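Local coordinates for twin-arginine translocation pathway signal protein (Burkholderia phytofirmans, PDB 2RJO) that binds beta-D-galactopyranose in the cleft between its two lobes and is probably a periplasmic sugar-binding protein, at residues Q28-S33 with G260-L265; A83-G88 with N107-A112; V119-E124 with A247-D252; D172-D177 with Q188-R193. All coordinates share one frame; numbering follows the deposited sequence.

Interaction 1 of 4, residues Q28-S33 with G260-L265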
loop_
_atom_site.group_PDB
_atom_site.type_symbol
_atom_site.label_atom_id
_atom_site.label_comp_id
_atom_site.label_asym_id
_atom_site.label_seq_id
_atom_site.Cartn_x
_atom_site.Cartn_y
_atom_site.Cartn_z
ATOM N N GLN A 28 6.233 14.921 -1.391
ATOM C CA GLN A 28 7.303 15.898 -1.511
ATOM C C GLN A 28 7.093 16.680 -2.806
ATOM O O GLN A 28 7.169 17.905 -2.828
ATOM C CB GLN A 28 8.626 15.134 -1.562
ATOM C CG GLN A 28 9.863 15.867 -1.124
ATOM C CD GLN A 28 11.083 14.954 -1.160
ATOM O OE1 GLN A 28 11.527 14.531 -2.232
ATOM N NE2 GLN A 28 11.618 14.626 0.014
ATOM N N SER A 29 6.813 15.954 -3.886
ATOM C CA SER A 29 6.590 16.572 -5.188
ATOM C C SER A 29 5.332 17.430 -5.235
ATOM O O SER A 29 5.296 18.438 -5.940
ATOM C CB SER A 29 6.528 15.504 -6.280
ATOM O OG SER A 29 6.153 16.064 -7.524
ATOM N N PHE A 30 4.296 17.048 -4.496
ATOM C CA PHE A 30 3.088 17.851 -4.503
ATOM C C PHE A 30 3.282 19.137 -3.712
ATOM O O PHE A 30 2.834 20.199 -4.126
ATOM C CB PHE A 30 1.913 17.094 -3.904
ATOM C CG PHE A 30 0.701 17.953 -3.730
ATOM C CD1 PHE A 30 -0.053 18.338 -4.834
ATOM C CD2 PHE A 30 0.369 18.461 -2.480
ATOM C CE1 PHE A 30 -1.121 19.224 -4.697
ATOM C CE2 PHE A 30 -0.696 19.347 -2.330
ATOM C CZ PHE A 30 -1.444 19.731 -3.435
ATOM N N ALA A 31 3.928 19.033 -2.556
ATOM C CA ALA A 31 4.169 20.210 -1.736
ATOM C C ALA A 31 4.942 21.202 -2.601
ATOM O O ALA A 31 4.661 22.398 -2.604
ATOM C CB ALA A 31 4.980 19.841 -0.494
ATOM N N LYS A 32 5.909 20.671 -3.339
ATOM C CA LYS A 32 6.753 21.446 -4.233
ATOM C C LYS A 32 5.933 22.279 -5.199
ATOM O O LYS A 32 6.162 23.481 -5.351
ATOM C CB LYS A 32 7.639 20.503 -5.043
ATOM C CG LYS A 32 9.116 20.675 -4.819
ATOM C CD LYS A 32 9.516 20.342 -3.400
ATOM C CE LYS A 32 11.035 20.475 -3.238
ATOM N NZ LYS A 32 11.765 19.562 -4.159
ATOM N N SER A 33 4.981 21.620 -5.848
ATOM C CA SER A 33 4.133 22.254 -6.835
ATOM C C SER A 33 3.308 23.406 -6.280
ATOM O O SER A 33 3.134 24.420 -6.958
ATOM C CB SER A 33 3.217 21.208 -7.487
ATOM O OG SER A 33 2.234 20.742 -6.583
ATOM N N GLY A 260 -3.262 12.399 -2.012
ATOM C CA GLY A 260 -3.846 12.451 -0.681
ATOM C C GLY A 260 -3.816 13.867 -0.132
ATOM O O GLY A 260 -4.827 14.371 0.368
ATOM N N LEU A 261 -2.653 14.510 -0.239
ATOM C CA LEU A 261 -2.471 15.884 0.222
ATOM C C LEU A 261 -3.244 16.877 -0.652
ATOM O O LEU A 261 -3.766 17.865 -0.159
ATOM C CB LEU A 261 -0.991 16.261 0.195
ATOM C CG LEU A 261 -0.009 15.565 1.134
ATOM C CD1 LEU A 261 1.387 16.072 0.823
ATOM C CD2 LEU A 261 -0.368 15.842 2.589
ATOM N N SER A 262 -3.293 16.613 -1.954
ATOM C CA SER A 262 -4.007 17.487 -2.869
ATOM C C SER A 262 -5.484 17.576 -2.456
ATOM O O SER A 262 -6.033 18.671 -2.339
ATOM C CB SER A 262 -3.875 16.958 -4.297
ATOM O OG SER A 262 -4.484 17.828 -5.226
HETATM N N MSE A 263 -6.116 16.425 -2.233
HETATM C CA MSE A 263 -7.518 16.381 -1.809
HETATM C C MSE A 263 -7.675 17.202 -0.534
HETATM O O MSE A 263 -8.557 18.061 -0.422
HETATM C CB MSE A 263 -7.954 14.946 -1.497
HETATM C CG MSE A 263 -8.204 14.066 -2.699
HETATM SE SE MSE A 263 -8.503 12.354 -2.227
HETATM C CE MSE A 263 -7.406 11.550 -3.294
ATOM N N GLY A 264 -6.805 16.913 0.428
ATOM C CA GLY A 264 -6.845 17.607 1.695
ATOM C C GLY A 264 -6.677 19.108 1.582
ATOM O O GLY A 264 -7.400 19.852 2.237
ATOM N N LEU A 265 -5.734 19.555 0.757
ATOM C CA LEU A 265 -5.482 20.978 0.595
ATOM C C LEU A 265 -6.647 21.692 -0.081
ATOM O O LEU A 265 -7.000 22.811 0.304
ATOM C CB LEU A 265 -4.178 21.211 -0.186
ATOM C CG LEU A 265 -3.698 22.668 -0.372
ATOM C CD1 LEU A 265 -3.604 23.378 0.984
ATOM C CD2 LEU A 265 -2.343 22.685 -1.083
#
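Phe30 and Ser262 form the centre of a buried helix-helix contact in the N-terminal lobe, where helices 18-34 and 253-268 lie side by side next to the central sheet. The axes of the two short segments come within 9.9 Å at an angle of 40°. With its CG anti to the backbone N (chi1 172°), Phe30 sends its ring straight across to helix 253-268, and the far end of the ring rests on the backbone of that helix: Phe30 CZ is 3.5 Å from Ser262 CA, which lies over one ring face. Over the face, too, Ser262 CB makes a CH-pi contact, 4.0 Å from the centroid of the Phe30 ring. Leu265 CD2 comes to the ring edge, 3.9 Å from Phe30 CZ, whereas Leu261 CB approaches Phe30 CD2 obliquely at 3.7 Å. The hydroxyl of Ser262 skirts the ring and is satisfied by a hydrogen bond with Trp310 O; the Trp310 ring also meets Phe30 edge-to-face. Leu8 of strand 7-12 touches both Phe30 and Leu261, tying the pair to the sheet. Helices covering a largely parallel sheet in this way are typical of the alpha/beta lobes of periplasmic binding proteins.

Interaction 2 of 4, residues A83-G88 with N107-A112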
loop_
_atom_site.group_PDB
_atom_site.type_symbol
_atom_site.label_atom_id
_atom_site.label_comp_id
_atom_site.label_asym_id
_atom_site.label_seq_id
_atom_site.Cartn_x
_atom_site.Cartn_y
_atom_site.Cartn_z
ATOM N N ALA A 83 -7.816 13.571 16.473
ATOM C CA ALA A 83 -6.855 14.628 16.764
ATOM C C ALA A 83 -6.898 15.745 15.716
ATOM O O ALA A 83 -6.832 16.926 16.049
ATOM C CB ALA A 83 -5.451 14.038 16.848
ATOM N N CYS A 84 -7.007 15.375 14.447
ATOM C CA CYS A 84 -7.062 16.372 13.382
ATOM C C CYS A 84 -8.355 17.168 13.456
ATOM O O CYS A 84 -8.357 18.390 13.314
ATOM C CB CYS A 84 -6.969 15.692 12.014
ATOM S SG CYS A 84 -5.390 14.895 11.683
ATOM N N SER A 85 -9.453 16.456 13.675
ATOM C CA SER A 85 -10.774 17.064 13.759
ATOM C C SER A 85 -10.863 18.149 14.832
ATOM O O SER A 85 -11.452 19.201 14.604
ATOM C CB SER A 85 -11.826 15.988 14.033
ATOM O OG SER A 85 -13.133 16.535 14.012
ATOM N N LYS A 86 -10.289 17.891 16.004
ATOM C CA LYS A 86 -10.318 18.863 17.088
ATOM C C LYS A 86 -9.347 20.009 16.836
ATOM O O LYS A 86 -9.557 21.121 17.319
ATOM C CB LYS A 86 -9.970 18.192 18.414
ATOM C CG LYS A 86 -11.038 17.240 18.914
ATOM C CD LYS A 86 -10.505 16.360 20.021
ATOM C CE LYS A 86 -11.589 15.455 20.574
ATOM N NZ LYS A 86 -11.013 14.481 21.542
ATOM N N ALA A 87 -8.280 19.732 16.099
ATOM C CA ALA A 87 -7.297 20.755 15.786
ATOM C C ALA A 87 -7.768 21.602 14.603
ATOM O O ALA A 87 -7.239 22.682 14.360
ATOM C CB ALA A 87 -5.976 20.113 15.459
ATOM N N GLY A 88 -8.764 21.109 13.874
ATOM C CA GLY A 88 -9.259 21.842 12.726
ATOM C C GLY A 88 -8.427 21.573 11.483
ATOM O O GLY A 88 -8.585 22.241 10.455
ATOM N N ASN A 107 -17.152 15.428 8.846
ATOM C CA ASN A 107 -17.085 16.538 7.884
ATOM C C ASN A 107 -16.635 17.829 8.578
ATOM O O ASN A 107 -17.102 18.148 9.674
ATOM C CB ASN A 107 -18.447 16.786 7.225
ATOM C CG ASN A 107 -18.910 15.623 6.360
ATOM O OD1 ASN A 107 -18.103 14.825 5.885
ATOM N ND2 ASN A 107 -20.221 15.533 6.138
ATOM N N PRO A 108 -15.727 18.599 7.948
ATOM C CA PRO A 108 -15.063 18.380 6.657
ATOM C C PRO A 108 -13.590 17.975 6.853
ATOM O O PRO A 108 -12.859 17.743 5.880
ATOM C CB PRO A 108 -15.175 19.749 6.015
ATOM C CG PRO A 108 -14.770 20.637 7.196
ATOM C CD PRO A 108 -15.500 19.988 8.401
ATOM N N ASN A 109 -13.170 17.892 8.116
ATOM C CA ASN A 109 -11.791 17.568 8.472
ATOM C C ASN A 109 -11.255 16.232 7.944
ATOM O O ASN A 109 -10.115 16.153 7.506
ATOM C CB ASN A 109 -11.632 17.641 9.993
ATOM C CG ASN A 109 -12.056 18.994 10.559
ATOM O OD1 ASN A 109 -11.258 19.930 10.635
ATOM N ND2 ASN A 109 -13.322 19.105 10.931
ATOM N N TYR A 110 -12.068 15.187 7.985
ATOM C CA TYR A 110 -11.654 13.887 7.477
ATOM C C TYR A 110 -12.044 13.893 6.003
ATOM O O TYR A 110 -13.134 13.464 5.646
ATOM C CB TYR A 110 -12.401 12.773 8.205
ATOM C CG TYR A 110 -11.866 11.382 7.965
ATOM C CD1 TYR A 110 -10.854 11.139 7.035
ATOM C CD2 TYR A 110 -12.378 10.304 8.676
ATOM C CE1 TYR A 110 -10.369 9.851 6.825
ATOM C CE2 TYR A 110 -11.909 9.026 8.477
ATOM C CZ TYR A 110 -10.905 8.799 7.552
ATOM O OH TYR A 110 -10.447 7.515 7.375
ATOM N N VAL A 111 -11.142 14.389 5.163
ATOM C CA VAL A 111 -11.378 14.509 3.730
ATOM C C VAL A 111 -11.681 13.218 2.985
ATOM O O VAL A 111 -12.675 13.132 2.259
ATOM C CB VAL A 111 -10.192 15.190 3.046
ATOM C CG1 VAL A 111 -10.472 15.344 1.560
ATOM C CG2 VAL A 111 -9.931 16.535 3.697
ATOM N N ALA A 112 -10.828 12.213 3.138
ATOM C CA ALA A 112 -11.082 10.972 2.433
ATOM C C ALA A 112 -10.193 9.806 2.833
ATOM O O ALA A 112 -9.150 9.979 3.455
ATOM C CB ALA A 112 -10.973 11.206 0.917
#
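The flat side-chain amide of Asn109 lies with one face beneath the last turn of helix 74-87. Ser85 CA stands almost directly above that face, 4.0 Å from Asn109 CG, and Ser85 O lies over the same side, 4.1 Å from Asn109 CG. Beyond the outer end of the amide, nearer its plane than Ser85 is, come the CA and C atoms of Gly88. The stem of the side chain joins in, with Asn109 CB 3.9 Å from Ser85 CA. CG of Asn109 is anti to its own carbonyl carbon (chi1 -56°), which carries the amide out along the helix end from Ser85 to Gly88. The contact is thus one of a flat polar group laid against backbone, made by van der Waals touch.

Gly88 is the C-prime residue of a Schellman motif: its phi of 84° turns the chain out of the helix, Ala89 N reaches back to Cys84 O, and a weak hydrogen bond links Gly88 N to Ser85 O at 3.4 Å. On the other side of the contact, Tyr110 is the centre of an inverse gamma turn in which Val111 N bonds weakly to Asn109 O at 3.1 Å.

Strand 90-94 follows the helix and pairs in parallel with strand 110-115, Asn109 bonding through its backbone to Val91 and Ala112 to Thr93. Cys84 rests on Val91 of the same strand, Ala83 and Ala87 touch Leu58 of helix 47-60, and Val111 packs on helix 253-268 through Met263 and Ala267.

Interaction 3 of 4, residues V119-E124 with A247-D252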
loop_
_atom_site.group_PDB
_atom_site.type_symbol
_atom_site.label_atom_id
_atom_site.label_comp_id
_atom_site.label_asym_id
_atom_site.label_seq_id
_atom_site.Cartn_x
_atom_site.Cartn_y
_atom_site.Cartn_z
ATOM N N VAL A 119 -8.824 -7.925 -2.157
ATOM C CA VAL A 119 -9.344 -9.265 -2.386
ATOM C C VAL A 119 -9.235 -9.602 -3.865
ATOM O O VAL A 119 -8.856 -10.717 -4.233
ATOM C CB VAL A 119 -10.833 -9.381 -1.970
ATOM C CG1 VAL A 119 -11.299 -10.835 -2.090
ATOM C CG2 VAL A 119 -11.015 -8.880 -0.543
ATOM N N ALA A 120 -9.562 -8.632 -4.713
ATOM C CA ALA A 120 -9.508 -8.838 -6.152
ATOM C C ALA A 120 -8.068 -9.006 -6.639
ATOM O O ALA A 120 -7.732 -10.002 -7.276
ATOM C CB ALA A 120 -10.169 -7.678 -6.862
ATOM N N TYR A 121 -7.223 -8.031 -6.332
ATOM C CA TYR A 121 -5.834 -8.080 -6.753
ATOM C C TYR A 121 -5.054 -9.235 -6.138
ATOM O O TYR A 121 -4.178 -9.794 -6.783
ATOM C CB TYR A 121 -5.150 -6.753 -6.446
ATOM C CG TYR A 121 -5.678 -5.631 -7.297
ATOM C CD1 TYR A 121 -5.467 -5.615 -8.676
ATOM C CD2 TYR A 121 -6.421 -4.604 -6.738
ATOM C CE1 TYR A 121 -5.989 -4.596 -9.475
ATOM C CE2 TYR A 121 -6.949 -3.582 -7.527
ATOM C CZ TYR A 121 -6.729 -3.583 -8.886
ATOM O OH TYR A 121 -7.247 -2.557 -9.657
ATOM N N GLY A 122 -5.368 -9.588 -4.898
ATOM C CA GLY A 122 -4.681 -10.695 -4.255
ATOM C C GLY A 122 -5.005 -11.973 -5.003
ATOM O O GLY A 122 -4.147 -12.839 -5.206
ATOM N N GLU A 123 -6.262 -12.085 -5.418
ATOM C CA GLU A 123 -6.711 -13.241 -6.164
ATOM C C GLU A 123 -6.088 -13.187 -7.550
ATOM O O GLU A 123 -5.846 -14.215 -8.170
ATOM C CB GLU A 123 -8.241 -13.253 -6.269
ATOM C CG GLU A 123 -8.786 -14.200 -7.327
ATOM C CD GLU A 123 -10.235 -14.590 -7.078
ATOM O OE1 GLU A 123 -11.054 -13.695 -6.756
ATOM O OE2 GLU A 123 -10.546 -15.792 -7.216
ATOM N N GLU A 124 -5.816 -11.978 -8.028
ATOM C CA GLU A 124 -5.220 -11.806 -9.348
ATOM C C GLU A 124 -3.787 -12.321 -9.412
ATOM O O GLU A 124 -3.440 -13.084 -10.318
ATOM C CB GLU A 124 -5.236 -10.333 -9.767
ATOM C CG GLU A 124 -6.163 -10.041 -10.931
ATOM C CD GLU A 124 -5.608 -8.990 -11.879
ATOM O OE1 GLU A 124 -5.308 -7.866 -11.436
ATOM O OE2 GLU A 124 -5.480 -9.288 -13.083
ATOM N N ALA A 247 4.760 -11.569 -11.128
ATOM C CA ALA A 247 3.724 -10.545 -11.157
ATOM C C ALA A 247 3.688 -9.678 -9.913
ATOM O O ALA A 247 4.173 -10.066 -8.853
ATOM C CB ALA A 247 2.362 -11.187 -11.372
ATOM N N SER A 248 3.104 -8.494 -10.065
ATOM C CA SER A 248 2.936 -7.547 -8.974
ATOM C C SER A 248 1.744 -6.654 -9.334
ATOM O O SER A 248 1.111 -6.834 -10.382
ATOM C CB SER A 248 4.200 -6.704 -8.805
ATOM O OG SER A 248 4.084 -5.819 -7.708
ATOM N N VAL A 249 1.430 -5.699 -8.468
ATOM C CA VAL A 249 0.330 -4.788 -8.737
ATOM C C VAL A 249 0.791 -3.387 -8.359
ATOM O O VAL A 249 1.249 -3.153 -7.242
ATOM C CB VAL A 249 -0.937 -5.179 -7.942
ATOM C CG1 VAL A 249 -2.093 -4.258 -8.318
ATOM C CG2 VAL A 249 -1.310 -6.636 -8.242
ATOM N N ASP A 250 0.691 -2.458 -9.303
ATOM C CA ASP A 250 1.130 -1.092 -9.068
ATOM C C ASP A 250 0.031 -0.188 -8.510
ATOM O O ASP A 250 -0.965 0.085 -9.190
ATOM C CB ASP A 250 1.689 -0.516 -10.367
ATOM C CG ASP A 250 2.532 0.717 -10.138
ATOM O OD1 ASP A 250 2.772 1.072 -8.960
ATOM O OD2 ASP A 250 2.963 1.326 -11.136
ATOM N N TRP A 251 0.224 0.250 -7.263
ATOM C CA TRP A 251 -0.719 1.126 -6.567
ATOM C C TRP A 251 -0.322 2.565 -6.855
ATOM O O TRP A 251 -1.078 3.495 -6.599
ATOM C CB TRP A 251 -0.641 0.933 -5.049
ATOM C CG TRP A 251 -0.641 -0.486 -4.530
ATOM C CD1 TRP A 251 0.256 -1.024 -3.650
ATOM C CD2 TRP A 251 -1.635 -1.499 -4.754
ATOM N NE1 TRP A 251 -0.119 -2.298 -3.304
ATOM C CE2 TRP A 251 -1.277 -2.617 -3.965
ATOM C CE3 TRP A 251 -2.796 -1.572 -5.534
ATOM C CZ2 TRP A 251 -2.037 -3.795 -3.937
ATOM C CZ3 TRP A 251 -3.553 -2.748 -5.505
ATOM C CH2 TRP A 251 -3.169 -3.839 -4.710
ATOM N N ASP A 252 0.887 2.733 -7.370
ATOM C CA ASP A 252 1.414 4.050 -7.676
ATOM C C ASP A 252 1.523 4.858 -6.380
ATOM O O ASP A 252 0.776 5.808 -6.149
ATOM C CB ASP A 252 0.509 4.771 -8.665
ATOM C CG ASP A 252 1.240 5.837 -9.433
ATOM O OD1 ASP A 252 2.315 6.275 -8.959
ATOM O OD2 ASP A 252 0.736 6.243 -10.500
#
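Tyr121 of helix 118-132 meets the edge of Trp251, a residue of the galactose pocket, in an offset edge-to-face pair close to where the chain passes between the two lobes of this periplasmic binding protein fold. The planes of the phenol and of the six-membered indole ring are turned 81° against each other, with the ring centroids 5.4 Å apart. It is the outer rim of the indole that does the touching: Trp251 CZ3 lies 3.6 Å from Tyr121 CD2, which is near the indole plane. The two side chains run past each other in opposite directions, so Trp251 CH2 also comes near the stem of the tyrosine, 3.9 Å from Tyr121 CB.

Val249 joins Trp251 on the same side of the phenol, its side chain crossing the tyrosine at about a right angle. Its CG1, anti to the backbone N (chi1 -176°), makes an off-centre CH-pi contact 4.1 Å from the centroid of the Tyr121 ring. The far end of the tyrosine is fixed by a hydrogen bond between its OH and the backbone N of Ala288, on the strand that pairs antiparallel with strand 248-250.

Trp251 itself touches the bound galactose, meets Trp95 edge-to-face and bonds weakly through NE1 to Asp231. Tyr121 is therefore a second-shell residue, packed behind a sugar-contacting indole. Next to that indole the chain makes an Asx turn: Asp252 N donates to Asp250 OD1 at 3.0 Å, from well above the carboxylate plane.

Interaction 4 of 4, residues D172-D177 with Q188-R193. With SO4 (sulfate ion), chain E.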
loop_
_atom_site.group_PDB
_atom_site.type_symbol
_atom_site.label_atom_id
_atom_site.label_comp_id
_atom_site.label_asym_id
_atom_site.label_seq_id
_atom_site.Cartn_x
_atom_site.Cartn_y
_atom_site.Cartn_z
ATOM N N ASP A 172 2.044 -23.457 3.778
ATOM C CA ASP A 172 2.092 -22.709 5.034
ATOM C C ASP A 172 2.025 -21.188 4.859
ATOM O O ASP A 172 2.723 -20.620 4.027
ATOM C CB ASP A 172 3.370 -23.067 5.793
ATOM C CG ASP A 172 3.460 -22.383 7.146
ATOM O OD1 ASP A 172 2.431 -22.321 7.843
ATOM O OD2 ASP A 172 4.559 -21.929 7.524
ATOM N N PHE A 173 1.187 -20.533 5.655
ATOM C CA PHE A 173 1.055 -19.081 5.584
ATOM C C PHE A 173 1.743 -18.487 6.796
ATOM O O PHE A 173 1.520 -18.940 7.918
ATOM C CB PHE A 173 -0.418 -18.674 5.602
ATOM C CG PHE A 173 -0.645 -17.191 5.450
ATOM C CD1 PHE A 173 -0.605 -16.592 4.195
ATOM C CD2 PHE A 173 -0.880 -16.390 6.561
ATOM C CE1 PHE A 173 -0.798 -15.209 4.048
ATOM C CE2 PHE A 173 -1.074 -15.002 6.429
ATOM C CZ PHE A 173 -1.032 -14.416 5.181
ATOM N N GLN A 174 2.574 -17.475 6.571
ATOM C CA GLN A 174 3.296 -16.813 7.657
ATOM C C GLN A 174 3.336 -15.302 7.459
ATOM O O GLN A 174 3.485 -14.808 6.343
ATOM C CB GLN A 174 4.724 -17.342 7.740
ATOM C CG GLN A 174 4.841 -18.742 8.306
ATOM C CD GLN A 174 4.668 -18.783 9.810
ATOM O OE1 GLN A 174 5.418 -18.152 10.549
ATOM N NE2 GLN A 174 3.680 -19.538 10.272
ATOM N N VAL A 175 3.212 -14.581 8.562
ATOM C CA VAL A 175 3.238 -13.130 8.557
ATOM C C VAL A 175 4.681 -12.637 8.643
ATOM O O VAL A 175 5.452 -13.096 9.493
ATOM C CB VAL A 175 2.444 -12.594 9.753
ATOM C CG1 VAL A 175 2.653 -11.095 9.900
ATOM C CG2 VAL A 175 0.973 -12.933 9.577
ATOM N N ALA A 176 5.053 -11.721 7.755
ATOM C CA ALA A 176 6.408 -11.172 7.755
ATOM C C ALA A 176 6.364 -9.646 7.918
ATOM O O ALA A 176 7.354 -8.950 7.681
ATOM C CB ALA A 176 7.129 -11.555 6.476
ATOM N N ASP A 177 5.194 -9.145 8.312
ATOM C CA ASP A 177 4.981 -7.721 8.562
ATOM C C ASP A 177 5.489 -6.754 7.479
ATOM O O ASP A 177 6.086 -5.727 7.815
ATOM C CB ASP A 177 5.627 -7.317 9.898
ATOM C CG ASP A 177 5.002 -8.009 11.104
ATOM O OD1 ASP A 177 3.782 -8.274 11.096
ATOM O OD2 ASP A 177 5.743 -8.270 12.078
ATOM N N GLN A 188 13.834 -19.286 4.255
ATOM C CA GLN A 188 14.892 -20.259 4.499
ATOM C C GLN A 188 14.357 -21.469 5.237
ATOM O O GLN A 188 14.579 -22.602 4.814
ATOM C CB GLN A 188 16.018 -19.636 5.325
ATOM C CG GLN A 188 16.759 -18.546 4.612
ATOM C CD GLN A 188 17.961 -18.081 5.390
ATOM O OE1 GLN A 188 17.839 -17.566 6.516
ATOM N NE2 GLN A 188 19.144 -18.255 4.799
ATOM N N ALA A 189 13.663 -21.222 6.346
ATOM C CA ALA A 189 13.099 -22.297 7.153
ATOM C C ALA A 189 12.094 -23.123 6.352
ATOM O O ALA A 189 11.972 -24.330 6.571
ATOM C CB ALA A 189 12.430 -21.731 8.397
ATOM N N TRP A 190 11.369 -22.481 5.438
ATOM C CA TRP A 190 10.399 -23.198 4.607
ATOM C C TRP A 190 11.083 -24.132 3.618
ATOM O O TRP A 190 10.569 -25.207 3.313
ATOM C CB TRP A 190 9.532 -22.238 3.795
ATOM C CG TRP A 190 8.340 -21.678 4.511
ATOM C CD1 TRP A 190 7.667 -22.234 5.560
ATOM C CD2 TRP A 190 7.635 -20.481 4.170
ATOM N NE1 TRP A 190 6.587 -21.456 5.893
ATOM C CE2 TRP A 190 6.541 -20.374 5.054
ATOM C CE3 TRP A 190 7.819 -19.488 3.196
ATOM C CZ2 TRP A 190 5.632 -19.308 4.992
ATOM C CZ3 TRP A 190 6.911 -18.428 3.138
ATOM C CH2 TRP A 190 5.837 -18.351 4.029
HETATM N N MSE A 191 12.224 -23.704 3.086
HETATM C CA MSE A 191 12.954 -24.527 2.126
HETATM C C MSE A 191 13.586 -25.726 2.807
HETATM O O MSE A 191 13.744 -26.781 2.206
HETATM C CB MSE A 191 14.027 -23.699 1.432
HETATM C CG MSE A 191 13.477 -22.837 0.328
HETATM SE SE MSE A 191 14.728 -21.735 -0.297
HETATM C CE MSE A 191 14.126 -20.187 0.464
ATOM N N THR A 192 13.948 -25.551 4.070
ATOM C CA THR A 192 14.545 -26.628 4.836
ATOM C C THR A 192 13.444 -27.605 5.232
ATOM O O THR A 192 13.656 -28.814 5.249
ATOM C CB THR A 192 15.225 -26.090 6.114
ATOM O OG1 THR A 192 16.496 -25.515 5.777
ATOM C CG2 THR A 192 15.417 -27.213 7.128
ATOM N N ARG A 193 12.266 -27.065 5.528
ATOM C CA ARG A 193 11.129 -27.867 5.952
ATOM C C ARG A 193 10.381 -28.588 4.845
ATOM O O ARG A 193 10.031 -29.756 5.007
ATOM C CB ARG A 193 10.137 -27.001 6.728
ATOM C CG ARG A 193 8.968 -27.785 7.273
ATOM C CD ARG A 193 8.195 -27.017 8.341
ATOM N NE ARG A 193 6.779 -26.911 8.002
ATOM C CZ ARG A 193 5.805 -26.754 8.890
ATOM N NH1 ARG A 193 6.092 -26.694 10.188
ATOM N NH2 ARG A 193 4.543 -26.646 8.487
HETATM S S SO4 E . 2.777 -23.379 10.618
HETATM O O1 SO4 E . 3.155 -24.475 9.691
HETATM O O2 SO4 E . 1.493 -22.754 10.203
HETATM O O3 SO4 E . 3.828 -22.326 10.616
HETATM O O4 SO4 E . 2.644 -23.960 11.984
#
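Asp172 turns its CG anti to the backbone N (chi1 -177°), reaching out from strand 168-175 to Trp190, whose CG is anti to its own carbonyl carbon (chi1 -84°) and whose indole comes in from helix 180-194. The two groups meet in a short hydrogen bond, Trp190 NE1 to Asp172 OD2 at 2.6 Å, nearly straight with an N-H...O angle of 164°. OD2 accepts through its anti lone pair and lies close to the indole plane, while the carboxylate stands almost perpendicular to the ring, their planes 87° apart. Gln174, two residues along the same side of the strand, brings its CB and CG obliquely to the benzo portion of the indole, Gln174 CG being 3.5 Å from Trp190 CZ2. Val140 and Leu142 of the neighbouring strand 137-143 also touch the indole.

Strand and helix run nearly antiparallel, as consecutive elements of a beta-alpha-beta crossover in the C-terminal lobe. At the outer rim a sulfate, probably from the crystallisation liquor, is modelled implausibly close to the Asp172 carboxylate; its placement is doubtful, and the weak hydrogen bond from Arg193 NH2 to its O1 is equally uncertain. The bond to Asp172 satisfies the indole N-H of a largely buried tryptophan and helps to set the rotation of the carboxylate; Arg193, whose NH2 is 4.8 Å from Asp172 OD2 and not in contact with it, would probably ease the negative charge of the carboxylate.

Overall arrangement
Interactions 1 and 2 belong to the N-terminal lobe, their centres about 17 Å apart, and they touch where Met263 and Gly264 of helix 253-268 pack on Val111 of strand 110-115. Interaction 4 lies in the other lobe, about 39 Å from interaction 1 between centres, on the four-stranded parallel sheet. Interaction 3 stands between, about 21 Å from interaction 4 and beside the sugar. Strand 110-115 leads into helix 118-132, and strand 248-250 into helix 253-268, so interaction 3 joins chain runs that link the lobes. Along the sequence, interaction 1 spans the other three and interaction 3 encloses interaction 4: the N-terminal lobe is completed only after the chain returns, consistent with a two-lobed, cleft-binding receptor.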